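PDB 4XTK: CRISPR-associated endonuclease Cas1 from Thermotoga maritima, which probably acts as a metal-dependent endonuclease on double-stranded DNA in CRISPR adaptive immunity, working as a homodimer that assembles with Cas2. Local coordinates for residues Gly75-Thr80 with Leu207-His212; Glu98-Ile101 with Lys105-Leu108; Glu173-Glu178 with Asn249-Arg254; Ala189-Ser194 with Lys259-Ile264; Leu312-His315 with Glu319-Phe322. One frame throughout, in Å; residues are numbered along the deposited sequence.

Contact 1 joins the N-terminal beta domain, through strand 77-83, to the end of helix 188-208, beside the dimer interface; the other four lie within the helical part of Cas1. Contacts 3 and 4, centres 11 Å apart, hold together its far end, where helices 188-208 and 230-252 and strand 261-262 meet. Contacts 2 and 5 make a second cluster, centres 13 Å apart, each about 39 Å from contact 3 centre to centre. Contact 1 lies nearer this second cluster, 21 Å from contact 5 between centres and tied to it by a probable hydrogen bond from His212 N to Glu313 OE2. Along the chain, contact 2 falls between the two segments of contact 1, contacts 3 and 4 interlock, and contact 5 comes last.

Contact 1: Gly75-Thr80 with Leu207-His212; sequences GYYVGT and LIYQTH
Tyr77 OH, at the end of the ring that meets Tyr209, lies 2.6 Å from Thr80 OG1, which is also hydrogen-bonded to His69 ND1. The hydroxyl of Thr80 sits at the edge of the Tyr77 ring and in its plane, and with Tyr77 on strand 77-83 this bond limits how the ring can swing. With CG anti to the backbone N (chi1 169°), Tyr77 crosses Tyr209 at about a right angle. The two CB atoms approach to 3.7 Å, Tyr77 CB against Tyr209 CB, and Tyr77 CD2 lies over one face of the Tyr209 ring, toward its rim. The ring planes are inclined by 34°, with the centroids 5.2 Å apart, so the pair is oblique. At the edge of the same Tyr209 ring, Tyr76 OH comes 3.9 Å from Tyr209 CE2, though the Tyr76 side chain is poorly ordered and its position less certain. Beside the aromatic group, the extended side chain of Gln210 offers NE2 to Gly75 O in a weak hydrogen bond of 3.4 Å. The contact bridges the N-terminal beta domain and the helical domain of Cas1, close to the dimer interface: Gly79 and Thr80 pair with a strand of the second subunit, and Arg84 of that subunit packs on Tyr209. Since the one polar link between the two segments is weak, they are held chiefly by Tyr77 against Tyr209, with Tyr76 a looser neighbour.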
# COMPACT_ATOMS: atom_id res chain seq x y z
N GLY E 75 -1.17 -7.78 15.17
CA GLY E 75 -0.11 -6.97 14.61
C GLY E 75 -0.11 -7.00 13.10
O GLY E 75 0.88 -6.66 12.45
N TYR E 76 -1.23 -7.44 12.53
CA TYR E 76 -1.38 -7.46 11.09
C TYR E 76 -1.83 -6.09 10.61
O TYR E 76 -2.65 -5.43 11.25
CB TYR E 76 -2.36 -8.54 10.65
CG TYR E 76 -2.26 -8.86 9.18
CD1 TYR E 76 -1.11 -9.44 8.65
CD2 TYR E 76 -3.31 -8.57 8.31
CE1 TYR E 76 -1.00 -9.73 7.31
CE2 TYR E 76 -3.21 -8.86 6.96
CZ TYR E 76 -2.05 -9.44 6.46
OH TYR E 76 -1.95 -9.73 5.12
N TYR E 77 -1.30 -5.69 9.46
CA TYR E 77 -1.47 -4.35 8.93
C TYR E 77 -2.85 -4.21 8.29
O TYR E 77 -3.20 -4.96 7.39
CB TYR E 77 -0.35 -4.08 7.93
CG TYR E 77 -0.52 -2.84 7.10
CD1 TYR E 77 -0.43 -1.57 7.67
CD2 TYR E 77 -0.74 -2.94 5.74
CE1 TYR E 77 -0.58 -0.44 6.90
CE2 TYR E 77 -0.89 -1.81 4.96
CZ TYR E 77 -0.81 -0.56 5.54
OH TYR E 77 -0.96 0.55 4.75
N VAL E 78 -3.66 -3.30 8.84
CA VAL E 78 -4.98 -3.04 8.27
C VAL E 78 -4.98 -1.95 7.19
O VAL E 78 -5.76 -2.01 6.24
CB VAL E 78 -6.01 -2.69 9.37
CG1 VAL E 78 -5.97 -3.76 10.45
CG2 VAL E 78 -5.76 -1.33 9.96
N GLY E 79 -4.12 -0.95 7.35
CA GLY E 79 -4.11 0.20 6.45
C GLY E 79 -3.40 1.43 6.99
O GLY E 79 -2.95 1.46 8.14
N THR E 80 -3.30 2.46 6.16
CA THR E 80 -2.55 3.67 6.50
C THR E 80 -3.35 4.92 6.17
O THR E 80 -4.03 4.97 5.15
CB THR E 80 -1.20 3.71 5.75
OG1 THR E 80 -0.36 2.64 6.20
CG2 THR E 80 -0.48 5.04 5.97
N LEU E 207 5.45 -8.57 9.54
CA LEU E 207 6.62 -7.82 9.96
C LEU E 207 7.19 -6.98 8.81
O LEU E 207 7.72 -5.89 9.03
CB LEU E 207 7.69 -8.76 10.53
CG LEU E 207 7.35 -9.34 11.91
CD1 LEU E 207 8.47 -10.22 12.43
CD2 LEU E 207 7.00 -8.25 12.93
N ILE E 208 7.08 -7.49 7.59
CA ILE E 208 7.52 -6.75 6.41
C ILE E 208 6.67 -5.49 6.25
O ILE E 208 7.18 -4.41 5.94
CB ILE E 208 7.46 -7.61 5.13
CG1 ILE E 208 8.51 -8.73 5.17
CG2 ILE E 208 7.68 -6.75 3.89
CD1 ILE E 208 8.42 -9.71 3.99
N TYR E 209 5.37 -5.61 6.50
CA TYR E 209 4.46 -4.47 6.44
C TYR E 209 4.82 -3.41 7.48
O TYR E 209 4.36 -2.28 7.40
CB TYR E 209 3.01 -4.91 6.65
CG TYR E 209 2.31 -5.45 5.42
CD1 TYR E 209 2.40 -4.80 4.20
CD2 TYR E 209 1.54 -6.62 5.49
CE1 TYR E 209 1.75 -5.28 3.09
CE2 TYR E 209 0.89 -7.11 4.38
CZ TYR E 209 1.00 -6.44 3.18
OH TYR E 209 0.34 -6.94 2.07
N GLN E 210 5.64 -3.78 8.45
CA GLN E 210 6.10 -2.82 9.45
C GLN E 210 7.43 -2.21 9.03
O GLN E 210 8.05 -1.48 9.80
CB GLN E 210 6.22 -3.47 10.83
CG GLN E 210 4.93 -4.13 11.31
CD GLN E 210 5.05 -4.78 12.67
OE1 GLN E 210 6.08 -4.67 13.34
NE2 GLN E 210 4.01 -5.50 13.08
N THR E 211 7.88 -2.54 7.82
CA THR E 211 9.12 -2.00 7.27
C THR E 211 8.89 -1.15 6.02
O THR E 211 7.76 -0.84 5.65
CB THR E 211 10.14 -3.09 6.88
OG1 THR E 211 9.68 -3.78 5.71
CG2 THR E 211 10.35 -4.07 8.03
N HIS E 212 10.00 -0.76 5.39
CA HIS E 212 9.97 0.01 4.15
C HIS E 212 10.04 -0.92 2.94
O HIS E 212 10.11 -0.45 1.80
CB HIS E 212 11.12 1.01 4.11
CG HIS E 212 11.04 2.07 5.16
ND1 HIS E 212 12.16 2.56 5.81
CD2 HIS E 212 9.98 2.74 5.68
CE1 HIS E 212 11.79 3.48 6.68
NE2 HIS E 212 10.48 3.61 6.62

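Contact 2: Glu98-Ile101 with Lys105-Leu108; sequences EHYI and KRML
Glu98 and Lys105 form a salt bridge across the short connection between helices 93-101 and 103-127, two consecutive helices of the Cas1 helical domain. The extended Lys105 chain carries NZ to Glu98 OE2 at 3.1 Å, meeting the oxygen on its anti side and 16° out of the carboxylate plane. The other oxygen, Glu98 OE1, has a long, weak ion pair with Lys95. On the way, the methylene groups of Lys105 pass obliquely along the His99 ring, and Lys105 CB lies 3.7 Å from His99 CB. The ring nitrogen His99 NE2 makes a weak hydrogen bond to Leu316 O, while Lys105 N is taken by Asn102 OD1 in the connection itself. The second pair is Tyr100 and Arg106, whose side chains run side by side in the same direction; CG of the tyrosine is anti to its own N (chi1 -173°), which lays the ring alongside the Arg106 chain. Neither polar end is satisfied by the other: Tyr100 OH bonds Thr223 N, and Arg106 NE gives its hydrogen to Tyr219 O. These two loop partners lie either side in sequence of His221, a probable manganese ligand, whose side chain is about 7 Å from that of Arg106. Between the paired groups, ring and guanidinium planes are 25° apart, and Arg106 CD sits over the Tyr100 face in a CH-pi contact, 4.1 Å from the ring centroid.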
# COMPACT_ATOMS: atom_id res chain seq x y z
N GLU E 98 14.89 -2.83 -8.97
CA GLU E 98 16.25 -2.70 -9.45
C GLU E 98 17.13 -3.87 -8.97
O GLU E 98 17.92 -4.37 -9.77
CB GLU E 98 16.85 -1.36 -9.01
CG GLU E 98 18.35 -1.24 -9.19
CD GLU E 98 18.95 -0.09 -8.40
OE1 GLU E 98 18.25 0.92 -8.19
OE2 GLU E 98 20.11 -0.21 -7.96
N HIS E 99 17.02 -4.40 -7.75
CA HIS E 99 17.94 -5.51 -7.53
C HIS E 99 17.35 -6.83 -8.04
O HIS E 99 18.04 -7.85 -8.05
CB HIS E 99 18.42 -5.71 -6.08
CG HIS E 99 19.02 -4.50 -5.46
ND1 HIS E 99 19.59 -3.49 -6.21
CD2 HIS E 99 19.48 -4.31 -4.19
CE1 HIS E 99 20.14 -2.61 -5.40
NE2 HIS E 99 20.10 -3.10 -4.16
N TYR E 100 16.08 -6.82 -8.44
CA TYR E 100 15.55 -8.03 -9.03
C TYR E 100 15.92 -8.21 -10.52
O TYR E 100 16.31 -9.30 -10.93
CB TYR E 100 14.03 -8.06 -8.88
CG TYR E 100 13.44 -9.38 -9.32
CD1 TYR E 100 13.39 -10.46 -8.45
CD2 TYR E 100 12.94 -9.55 -10.61
CE1 TYR E 100 12.86 -11.67 -8.85
CE2 TYR E 100 12.40 -10.76 -11.01
CZ TYR E 100 12.36 -11.81 -10.13
OH TYR E 100 11.83 -13.01 -10.52
N ILE E 101 15.79 -7.16 -11.33
CA ILE E 101 15.97 -7.30 -12.77
C ILE E 101 17.44 -7.36 -13.16
O ILE E 101 17.79 -7.74 -14.28
CB ILE E 101 15.30 -6.15 -13.54
CG1 ILE E 101 16.04 -4.84 -13.28
CG2 ILE E 101 13.82 -6.04 -13.17
CD1 ILE E 101 15.49 -3.67 -14.06
N LYS E 105 22.72 -8.59 -8.89
CA LYS E 105 22.21 -8.10 -7.62
C LYS E 105 21.22 -9.08 -7.02
O LYS E 105 21.20 -9.30 -5.81
CB LYS E 105 21.58 -6.72 -7.79
CG LYS E 105 22.60 -5.66 -8.16
CD LYS E 105 22.02 -4.26 -8.06
CE LYS E 105 23.11 -3.22 -8.29
NZ LYS E 105 22.55 -1.94 -8.81
N ARG E 106 20.39 -9.68 -7.87
CA ARG E 106 19.42 -10.66 -7.42
C ARG E 106 20.14 -11.89 -6.89
O ARG E 106 19.75 -12.45 -5.87
CB ARG E 106 18.47 -11.06 -8.55
CG ARG E 106 17.41 -12.04 -8.10
CD ARG E 106 16.51 -12.48 -9.24
NE ARG E 106 15.67 -13.60 -8.84
CZ ARG E 106 15.00 -14.38 -9.69
NH1 ARG E 106 15.09 -14.16 -11.00
NH2 ARG E 106 14.26 -15.38 -9.24
N MET E 107 21.20 -12.29 -7.58
CA MET E 107 21.97 -13.46 -7.19
C MET E 107 22.59 -13.25 -5.82
O MET E 107 22.58 -14.14 -4.97
CB MET E 107 23.07 -13.77 -8.20
CG MET E 107 22.76 -14.91 -9.17
SD MET E 107 22.32 -16.47 -8.37
CE MET E 107 23.51 -16.52 -7.05
N LEU E 108 23.13 -12.05 -5.62
CA LEU E 108 23.76 -11.68 -4.37
C LEU E 108 22.80 -11.82 -3.17
O LEU E 108 23.17 -12.36 -2.13
CB LEU E 108 24.28 -10.24 -4.48
CG LEU E 108 25.43 -9.81 -3.59
CD1 LEU E 108 26.53 -10.85 -3.67
CD2 LEU E 108 25.95 -8.46 -4.07

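Contact 3: Glu173-Glu178 with Asn249-Arg254; sequences ERFRIE and NLVNTR
An apolar pair, Phe175 and Val251, with two arginines beside it makes this contact, which ties the loop between helices 148-166 and 188-208 to the C-terminal end of helix 230-252. Phe175 belongs to a short 3-10 turn, and its side chain slides past that of Val251 in the opposite direction, so that Phe175 CD2 comes 3.8 Å from Val251 CG1. Val251 has CG1 anti to its carbonyl carbon (chi1 -58°), which presents that methyl to the ring. On the exposed side, Arg174 and Arg254 approach edge to edge, their guanidinium planes only 2° apart and Arg174 NH2 3.7 Å from Arg254 NH1. They share an acid: Glu258 receives Arg254 NH1 on OE2 and Arg174 NH2 on OE1, while Arg174 NH2 also bridges to Asp172. The carboxylates would offset the two like charges. Arg254 follows the helix with a positive phi of 61°, and its chain folds at chi2 and chi3 on the way to the shared acid. Beside the apolar pair, Phe188 of helix 188-208 meets the Phe175 ring, and Leu192 of the same helix packs on Val251, so the pair is covered by that helix.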
# COMPACT_ATOMS: atom_id res chain seq x y z
N GLU E 173 7.10 -43.51 14.56
CA GLU E 173 7.29 -43.45 13.12
C GLU E 173 6.01 -43.03 12.39
O GLU E 173 6.08 -42.58 11.24
CB GLU E 173 7.81 -44.78 12.57
CG GLU E 173 7.44 -46.01 13.36
CD GLU E 173 8.03 -47.28 12.77
OE1 GLU E 173 8.96 -47.85 13.38
OE2 GLU E 173 7.57 -47.71 11.69
N ARG E 174 4.86 -43.14 13.05
CA ARG E 174 3.63 -42.57 12.50
C ARG E 174 3.79 -41.07 12.28
O ARG E 174 3.09 -40.47 11.47
CB ARG E 174 2.44 -42.83 13.43
CG ARG E 174 2.01 -44.28 13.55
CD ARG E 174 0.88 -44.42 14.55
NE ARG E 174 1.23 -43.81 15.84
CZ ARG E 174 0.47 -43.85 16.93
NH1 ARG E 174 -0.69 -44.50 16.91
NH2 ARG E 174 0.88 -43.27 18.04
N PHE E 175 4.68 -40.48 13.06
CA PHE E 175 4.97 -39.05 13.02
C PHE E 175 6.24 -38.64 12.28
O PHE E 175 6.64 -37.48 12.34
CB PHE E 175 4.99 -38.51 14.45
CG PHE E 175 3.64 -38.43 15.06
CD1 PHE E 175 3.09 -39.53 15.71
CD2 PHE E 175 2.88 -37.28 14.95
CE1 PHE E 175 1.83 -39.47 16.25
CE2 PHE E 175 1.61 -37.21 15.49
CZ PHE E 175 1.09 -38.31 16.14
N ARG E 176 6.92 -39.59 11.63
CA ARG E 176 8.08 -39.23 10.81
C ARG E 176 7.66 -38.52 9.52
O ARG E 176 6.60 -38.81 8.95
CB ARG E 176 8.91 -40.48 10.48
CG ARG E 176 9.51 -41.13 11.70
CD ARG E 176 10.59 -42.13 11.38
NE ARG E 176 11.33 -42.49 12.58
CZ ARG E 176 12.59 -42.91 12.59
NH1 ARG E 176 13.27 -43.01 11.46
NH2 ARG E 176 13.18 -43.20 13.74
N ILE E 177 8.49 -37.59 9.08
CA ILE E 177 8.23 -36.83 7.86
C ILE E 177 8.29 -37.73 6.64
O ILE E 177 7.57 -37.51 5.66
CB ILE E 177 9.23 -35.68 7.70
CG1 ILE E 177 9.28 -34.83 8.97
CG2 ILE E 177 8.90 -34.84 6.47
CD1 ILE E 177 10.46 -33.89 9.03
N GLU E 178 9.13 -38.76 6.72
CA GLU E 178 9.47 -39.59 5.57
C GLU E 178 10.07 -38.67 4.50
O GLU E 178 11.15 -38.11 4.68
CB GLU E 178 8.26 -40.35 5.04
CG GLU E 178 7.69 -41.37 6.02
CD GLU E 178 8.71 -42.43 6.43
OE1 GLU E 178 9.33 -43.04 5.52
OE2 GLU E 178 8.87 -42.67 7.64
N ASN E 249 9.34 -30.92 19.35
CA ASN E 249 8.92 -30.80 20.74
C ASN E 249 7.49 -31.28 20.96
O ASN E 249 7.22 -31.98 21.92
CB ASN E 249 9.06 -29.35 21.20
CG ASN E 249 10.50 -28.94 21.39
OD1 ASN E 249 11.42 -29.73 21.17
ND2 ASN E 249 10.72 -27.69 21.80
N LEU E 250 6.59 -30.92 20.05
CA LEU E 250 5.19 -31.25 20.24
C LEU E 250 4.88 -32.74 20.01
O LEU E 250 4.08 -33.32 20.75
CB LEU E 250 4.32 -30.37 19.33
CG LEU E 250 4.25 -28.91 19.80
CD1 LEU E 250 3.41 -28.06 18.86
CD2 LEU E 250 3.71 -28.82 21.23
N VAL E 251 5.49 -33.36 19.00
CA VAL E 251 5.20 -34.77 18.72
C VAL E 251 5.93 -35.71 19.67
O VAL E 251 5.43 -36.80 19.96
CB VAL E 251 5.55 -35.18 17.26
CG1 VAL E 251 4.80 -34.32 16.27
CG2 VAL E 251 7.06 -35.15 17.00
N ASN E 252 7.10 -35.30 20.14
CA ASN E 252 7.87 -36.13 21.07
C ASN E 252 7.34 -36.05 22.50
O ASN E 252 7.57 -36.96 23.29
CB ASN E 252 9.35 -35.75 21.04
CG ASN E 252 10.10 -36.38 19.88
OD1 ASN E 252 9.64 -37.34 19.26
ND2 ASN E 252 11.29 -35.85 19.58
N THR E 253 6.65 -34.97 22.85
CA THR E 253 6.05 -34.88 24.18
C THR E 253 4.59 -35.31 24.15
O THR E 253 3.90 -35.27 25.16
CB THR E 253 6.15 -33.46 24.79
OG1 THR E 253 5.41 -32.53 23.98
CG2 THR E 253 7.60 -33.02 24.91
N ARG E 254 4.13 -35.69 22.96
CA ARG E 254 2.76 -36.13 22.73
C ARG E 254 1.75 -35.03 23.06
O ARG E 254 0.58 -35.31 23.31
CB ARG E 254 2.45 -37.38 23.56
CG ARG E 254 3.17 -38.63 23.09
CD ARG E 254 2.33 -39.41 22.11
NE ARG E 254 1.09 -39.87 22.73
CZ ARG E 254 0.17 -40.60 22.12
NH1 ARG E 254 0.35 -40.97 20.85
NH2 ARG E 254 -0.93 -40.96 22.76

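Contact 4: Ala189-Ser194 with Lys259-Ile264; sequences ANTLIS and KHFDEI
Phe261 carries the meeting of the short strand 261-262 with helix 188-208, touching Thr191 and Leu192. Just before it, Lys259 and His260 form the end of a 3-10 segment, in which Lys259 CG lies over the centre of the His260 ring and His260 ND1 is hydrogen-bonded to Asn257 N. At Phe261 the chain is extended and the side chain turns to the helix, CG anti to the carbonyl carbon (chi1 -62°). The ring presents its edge: Thr191 CG2 lies near the ring plane, 3.7 Å from Phe261 CE2, and Leu192 CG lies near it too, 3.9 Å from Phe261 CZ. Thr191 gives its methyl to this edge because OG1 is turned to the helix backbone, where it bonds Asn187 O, so the polar end is satisfied by the backbone just before it. The Leu192 and Phe261 side chains run at about a right angle to each other. The next residue, Asp262, continues the strand through backbone bonding with Met269. Around these three side chains, Phe188 of the same helix meets the Phe261 ring, Leu270 of the partner strand 269-270 packs on both Phe261 and Leu192, and Phe247 and Val251 of helix 230-252 cover Leu192 as well.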
# COMPACT_ATOMS: atom_id res chain seq x y z
N ALA E 189 3.11 -35.64 10.18
CA ALA E 189 4.23 -34.72 10.23
C ALA E 189 4.14 -33.60 9.19
O ALA E 189 4.37 -32.44 9.51
CB ALA E 189 5.54 -35.47 10.07
N ASN E 190 3.79 -33.95 7.95
CA ASN E 190 3.69 -32.93 6.91
C ASN E 190 2.49 -32.01 7.11
O ASN E 190 2.51 -30.85 6.66
CB ASN E 190 3.65 -33.58 5.53
CG ASN E 190 5.00 -34.11 5.09
OD1 ASN E 190 5.93 -33.33 4.86
ND2 ASN E 190 5.12 -35.42 4.96
N THR E 191 1.45 -32.49 7.77
CA THR E 191 0.33 -31.64 8.13
C THR E 191 0.77 -30.56 9.11
O THR E 191 0.34 -29.41 9.03
CB THR E 191 -0.82 -32.45 8.74
OG1 THR E 191 -1.31 -33.39 7.79
CG2 THR E 191 -1.96 -31.52 9.17
N LEU E 192 1.65 -30.95 10.03
CA LEU E 192 2.19 -30.02 11.01
C LEU E 192 3.18 -29.04 10.39
O LEU E 192 3.06 -27.83 10.59
CB LEU E 192 2.87 -30.79 12.15
CG LEU E 192 1.90 -31.52 13.09
CD1 LEU E 192 2.68 -32.42 14.02
CD2 LEU E 192 1.07 -30.52 13.88
N ILE E 193 4.15 -29.56 9.64
CA ILE E 193 5.15 -28.72 9.00
C ILE E 193 4.48 -27.69 8.08
O ILE E 193 4.82 -26.51 8.12
CB ILE E 193 6.15 -29.56 8.18
CG1 ILE E 193 6.85 -30.58 9.08
CG2 ILE E 193 7.18 -28.65 7.50
CD1 ILE E 193 7.64 -29.97 10.21
N SER E 194 3.51 -28.14 7.29
CA SER E 194 2.77 -27.24 6.42
C SER E 194 2.06 -26.17 7.22
O SER E 194 2.10 -24.99 6.86
CB SER E 194 1.75 -28.00 5.57
OG SER E 194 2.41 -28.79 4.60
N LYS E 259 -4.76 -38.01 18.10
CA LYS E 259 -6.10 -37.57 18.48
C LYS E 259 -6.43 -36.19 17.92
O LYS E 259 -7.58 -35.76 17.95
CB LYS E 259 -6.25 -37.58 20.01
CG LYS E 259 -5.89 -36.28 20.70
CD LYS E 259 -5.91 -36.47 22.22
CE LYS E 259 -5.68 -35.17 22.95
NZ LYS E 259 -5.42 -35.39 24.40
N HIS E 260 -5.41 -35.51 17.40
CA HIS E 260 -5.55 -34.14 16.91
C HIS E 260 -5.79 -34.01 15.40
O HIS E 260 -5.78 -32.90 14.86
CB HIS E 260 -4.33 -33.32 17.31
CG HIS E 260 -4.17 -33.17 18.78
ND1 HIS E 260 -3.25 -33.90 19.51
CD2 HIS E 260 -4.83 -32.40 19.68
CE1 HIS E 260 -3.34 -33.57 20.79
NE2 HIS E 260 -4.29 -32.66 20.92
N PHE E 261 -5.97 -35.13 14.70
CA PHE E 261 -6.14 -35.09 13.25
C PHE E 261 -7.45 -35.71 12.76
O PHE E 261 -7.98 -36.64 13.37
CB PHE E 261 -4.97 -35.79 12.56
CG PHE E 261 -3.63 -35.16 12.82
CD1 PHE E 261 -2.89 -35.52 13.95
CD2 PHE E 261 -3.10 -34.24 11.94
CE1 PHE E 261 -1.66 -34.95 14.19
CE2 PHE E 261 -1.86 -33.66 12.17
CZ PHE E 261 -1.14 -34.02 13.29
N ASP E 262 -7.95 -35.20 11.63
CA ASP E 262 -9.15 -35.72 10.97
C ASP E 262 -8.86 -36.06 9.50
O ASP E 262 -8.01 -35.42 8.87
CB ASP E 262 -10.29 -34.71 11.05
CG ASP E 262 -10.66 -34.35 12.47
OD1 ASP E 262 -10.45 -35.18 13.38
OD2 ASP E 262 -11.15 -33.22 12.68
N GLU E 263 -9.59 -37.03 8.94
CA GLU E 263 -9.32 -37.45 7.57
C GLU E 263 -9.96 -36.56 6.49
O GLU E 263 -9.48 -36.53 5.35
CB GLU E 263 -9.78 -38.90 7.36
CG GLU E 263 -9.31 -39.49 6.02
CD GLU E 263 -10.17 -40.64 5.53
OE1 GLU E 263 -11.11 -41.06 6.25
OE2 GLU E 263 -9.92 -41.12 4.40
N ILE E 264 -11.01 -35.83 6.84
CA ILE E 264 -11.72 -35.02 5.86
C ILE E 264 -10.93 -33.76 5.47
O ILE E 264 -9.78 -33.85 5.03
CB ILE E 264 -13.11 -34.58 6.37
CG1 ILE E 264 -13.95 -33.98 5.24
CG2 ILE E 264 -12.96 -33.59 7.52
CD1 ILE E 264 -15.43 -33.87 5.56

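Contact 5: Leu312-His315 with Glu319-Phe322; sequences LEKH and EQVF
The polar links come from His315 and Lys314. Phe322 N donates to His315 ND1 over 3.3 Å in a straight bond (177°), the donor tilted 16° from the imidazole plane; ND1 as acceptor is consistent with any proton on this ring being at NE2. Lys314, bent at chi3, runs alongside Gln320 and delivers NZ to Gln320 OE1 at 2.9 Å, nearly along the C=O axis. Aromatic packing follows on the histidine: its ring and that of Phe322 form an offset stack, centroids 3.9 Å apart and planes 15° from parallel, with Phe322 CD2 over one histidine face. His315 CB adds a CH-pi contact, 3.9 Å from the Phe322 ring centroid. Phe322 thus engages the imidazole with both its backbone N and its ring. In fold terms, the chain leaves helix 301-316 and doubles back as an irregular tail, so that Phe322, the last modelled residue, returns to the side of the helix it came from. One apolar pair completes the set: Leu312 CD1 reaches Phe322 CZ at 4.1 Å. Ile109 of helix 103-127 packs on Leu312, His315 and Phe322 alike, and Glu112 of that helix touches Phe322.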
# COMPACT_ATOMS: atom_id res chain seq x y z
N LEU E 312 18.28 -6.50 5.00
CA LEU E 312 17.95 -6.43 3.59
C LEU E 312 17.74 -4.98 3.19
O LEU E 312 18.14 -4.56 2.10
CB LEU E 312 16.72 -7.27 3.27
CG LEU E 312 16.30 -7.26 1.80
CD1 LEU E 312 17.44 -7.76 0.92
CD2 LEU E 312 15.03 -8.07 1.60
N GLU E 313 17.09 -4.22 4.07
CA GLU E 313 16.85 -2.80 3.85
C GLU E 313 18.17 -2.05 3.65
O GLU E 313 18.32 -1.25 2.72
CB GLU E 313 16.08 -2.19 5.02
CG GLU E 313 14.59 -2.51 5.03
CD GLU E 313 13.86 -1.85 6.18
OE1 GLU E 313 14.34 -1.95 7.33
OE2 GLU E 313 12.79 -1.24 5.94
N LYS E 314 19.12 -2.32 4.53
CA LYS E 314 20.40 -1.64 4.45
C LYS E 314 21.14 -2.06 3.19
O LYS E 314 21.74 -1.22 2.52
CB LYS E 314 21.23 -1.92 5.71
CG LYS E 314 20.76 -1.09 6.90
CD LYS E 314 21.63 -1.27 8.13
CE LYS E 314 21.71 -2.72 8.57
NZ LYS E 314 22.35 -2.81 9.91
N HIS E 315 21.06 -3.34 2.85
CA HIS E 315 21.67 -3.83 1.62
C HIS E 315 21.12 -3.11 0.38
O HIS E 315 21.88 -2.68 -0.49
CB HIS E 315 21.45 -5.34 1.48
CG HIS E 315 21.88 -5.89 0.16
ND1 HIS E 315 23.20 -6.13 -0.16
CD2 HIS E 315 21.17 -6.24 -0.94
CE1 HIS E 315 23.28 -6.62 -1.38
NE2 HIS E 315 22.06 -6.69 -1.88
N GLU E 319 23.99 1.04 2.04
CA GLU E 319 24.56 1.10 3.38
C GLU E 319 24.76 -0.32 3.92
O GLU E 319 23.81 -1.07 4.01
CB GLU E 319 23.65 1.89 4.30
CG GLU E 319 24.23 3.17 4.86
CD GLU E 319 23.32 3.77 5.90
OE1 GLU E 319 22.20 3.24 6.06
OE2 GLU E 319 23.72 4.77 6.55
N GLN E 320 25.99 -0.67 4.27
CA GLN E 320 26.29 -2.03 4.74
C GLN E 320 25.76 -3.10 3.78
O GLN E 320 24.89 -3.89 4.14
CB GLN E 320 25.71 -2.27 6.14
CG GLN E 320 26.75 -2.65 7.19
CD GLN E 320 26.25 -2.48 8.60
OE1 GLN E 320 25.04 -2.48 8.85
NE2 GLN E 320 27.17 -2.31 9.54
N VAL E 321 26.29 -3.11 2.56
CA VAL E 321 25.97 -4.15 1.60
C VAL E 321 26.50 -5.48 2.14
O VAL E 321 27.51 -5.51 2.84
CB VAL E 321 26.58 -3.85 0.21
CG1 VAL E 321 25.84 -2.69 -0.45
CG2 VAL E 321 28.07 -3.53 0.34
N PHE E 322 25.79 -6.57 1.82
CA PHE E 322 26.08 -7.91 2.34
C PHE E 322 27.56 -8.25 2.42
O PHE E 322 28.15 -8.23 3.50
CB PHE E 322 25.38 -8.97 1.48
CG PHE E 322 23.90 -9.04 1.69
CD1 PHE E 322 23.36 -8.87 2.95
CD2 PHE E 322 23.05 -9.27 0.62
CE1 PHE E 322 21.99 -8.94 3.15
CE2 PHE E 322 21.68 -9.33 0.81
CZ PHE E 322 21.15 -9.17 2.08